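Local coordinates for HP0958 (PDB 3NA7), which is a coiled-coil and zinc-ribbon protein linked to flagellar biogenesis, where it probably acts as an export chaperone and a post-transcriptional regulator, at residues K87-R90 with E91-L95. Residues are numbered along the deposited sequence; the frame is centred on the assembly and turned at random.
Sequences KSER and ELRSL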
loop_
_atom_site.group_PDB
_atom_site.type_symbol
_atom_site.label_atom_id
_atom_site.label_comp_id
_atom_site.label_asym_id
_atom_site.label_seq_id
_atom_site.Cartn_x
_atom_site.Cartn_y
_atom_site.Cartn_z
ATOM N N LYS A 87 16.536 23.957 67.409
ATOM C CA LYS A 87 17.915 24.037 67.919
ATOM C C LYS A 87 18.147 25.423 68.519
ATOM O O LYS A 87 18.373 25.562 69.722
ATOM C CB LYS A 87 18.937 23.814 66.795
ATOM C CG LYS A 87 20.178 23.006 67.180
ATOM C CD LYS A 87 21.161 22.927 66.001
ATOM C CE LYS A 87 20.528 22.294 64.757
ATOM N NZ LYS A 87 21.426 22.408 63.574
ATOM N N SER A 88 18.075 26.439 67.659
ATOM C CA SER A 88 18.421 27.815 68.007
ATOM C C SER A 88 17.432 28.793 67.348
ATOM O O SER A 88 16.274 28.917 67.789
ATOM C CB SER A 88 19.870 28.118 67.570
ATOM O OG SER A 88 20.077 27.857 66.178
ATOM N N GLU A 89 17.912 29.481 66.305
ATOM C CA GLU A 89 17.112 30.350 65.429
ATOM C C GLU A 89 18.065 30.992 64.430
ATOM O O GLU A 89 17.790 32.041 63.831
ATOM C CB GLU A 89 16.297 31.400 66.194
ATOM C CG GLU A 89 14.910 31.669 65.599
ATOM C CD GLU A 89 14.920 32.653 64.430
ATOM O OE1 GLU A 89 14.358 33.758 64.601
ATOM O OE2 GLU A 89 15.477 32.332 63.347
ATOM N N ARG A 90 19.208 30.343 64.261
ATOM C CA ARG A 90 19.965 30.513 63.035
ATOM C C ARG A 90 19.080 29.917 61.926
ATOM O O ARG A 90 18.782 30.572 60.913
ATOM C CB ARG A 90 21.308 29.764 63.109
ATOM C CG ARG A 90 22.054 29.845 64.460
ATOM C CD ARG A 90 22.891 31.119 64.585
ATOM N NE ARG A 90 23.318 31.380 65.959
ATOM C CZ ARG A 90 24.311 30.744 66.587
ATOM N NH1 ARG A 90 25.001 29.784 65.971
ATOM N NH2 ARG A 90 24.609 31.067 67.845
ATOM N N GLU A 91 18.597 28.700 62.188
ATOM C CA GLU A 91 18.132 27.780 61.146
ATOM C C GLU A 91 16.670 27.872 60.723
ATOM O O GLU A 91 16.324 27.441 59.627
ATOM C CB GLU A 91 18.561 26.335 61.469
ATOM C CG GLU A 91 19.979 26.218 62.095
ATOM C CD GLU A 91 21.099 27.037 61.375
ATOM O OE1 GLU A 91 20.873 27.653 60.292
ATOM O OE2 GLU A 91 22.233 27.062 61.925
ATOM N N LEU A 92 15.816 28.446 61.562
ATOM C CA LEU A 92 14.443 28.738 61.134
ATOM C C LEU A 92 14.306 29.478 59.778
ATOM O O LEU A 92 13.457 29.101 58.952
ATOM C CB LEU A 92 13.661 29.476 62.212
ATOM C CG LEU A 92 12.675 28.546 62.901
ATOM C CD1 LEU A 92 11.613 29.327 63.678
ATOM C CD2 LEU A 92 12.041 27.622 61.857
ATOM N N ARG A 93 15.115 30.516 59.553
ATOM C CA ARG A 93 15.127 31.201 58.256
ATOM C C ARG A 93 15.755 30.292 57.190
ATOM O O ARG A 93 15.282 30.245 56.055
ATOM C CB ARG A 93 15.865 32.544 58.331
ATOM C CG ARG A 93 15.189 33.599 59.209
ATOM C CD ARG A 93 15.625 35.032 58.832
ATOM N NE ARG A 93 16.580 35.631 59.768
ATOM C CZ ARG A 93 17.901 35.438 59.758
ATOM N NH1 ARG A 93 18.471 34.640 58.862
ATOM N NH2 ARG A 93 18.662 36.042 60.659
ATOM N N SER A 94 16.807 29.568 57.584
ATOM C CA SER A 94 17.529 28.630 56.725
ATOM C C SER A 94 16.633 27.482 56.248
ATOM O O SER A 94 16.555 27.190 55.045
ATOM C CB SER A 94 18.746 28.090 57.483
ATOM O OG SER A 94 19.225 26.890 56.908
ATOM N N LEU A 95 15.938 26.849 57.192
ATOM C CA LEU A 95 15.045 25.750 56.872
ATOM C C LEU A 95 13.835 26.209 56.083
ATOM O O LEU A 95 13.268 25.407 55.339
ATOM C CB LEU A 95 14.593 24.999 58.134
ATOM C CG LEU A 95 15.643 24.174 58.883
ATOM C CD1 LEU A 95 15.150 23.813 60.277
ATOM C CD2 LEU A 95 16.021 22.930 58.110
#
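Glu91 folds its side chain back over Arg90, the residue just before it, where the loop leads into helix 91-171. Glu91 CB sits 3.6 Å from Arg90 C, and CG packs against both that carbon and Arg90 CB, almost equally far from each. CG lies beside Glu91's own backbone N, anti to its carbonyl carbon (chi1 -38°), and a second bend at chi2 turns the carboxylate across the base of the Arg90 side chain, with CD close against Arg90 CB. Of the two oxygens, Glu91 OE1 approaches Arg90 C at 3.3 Å, while Glu91 OE2 meets the methylene carbons, Arg90 CB at 3.1 Å and CG farther off. The guanidinium stays apart, Arg90 NH1 lying 5.6 Å from Glu91 OE2; its plane is turned 78° from the carboxylate. Lys87 NZ approaches Glu91 OE2 only to 5.0 Å, and at that distance any electrostatic attraction is probably weak.

Glu89 crosses Leu92 at about a right angle, bringing Glu89 OE2 within 3.6 Å of Leu92 CB; this oxygen is covered by the contact and has no polar partner in the model. Within the loop, Arg90 N donates to Ser88 OG (3.3 Å, 162°), forming an ST turn.

These residues form the tip of the antiparallel coiled-coil hairpin, linking helix 24-85 to helix 91-171. Leu92 and Leu95 both rest on Met83 of helix 24-85, and Ile86 touches Glu91 and Leu95.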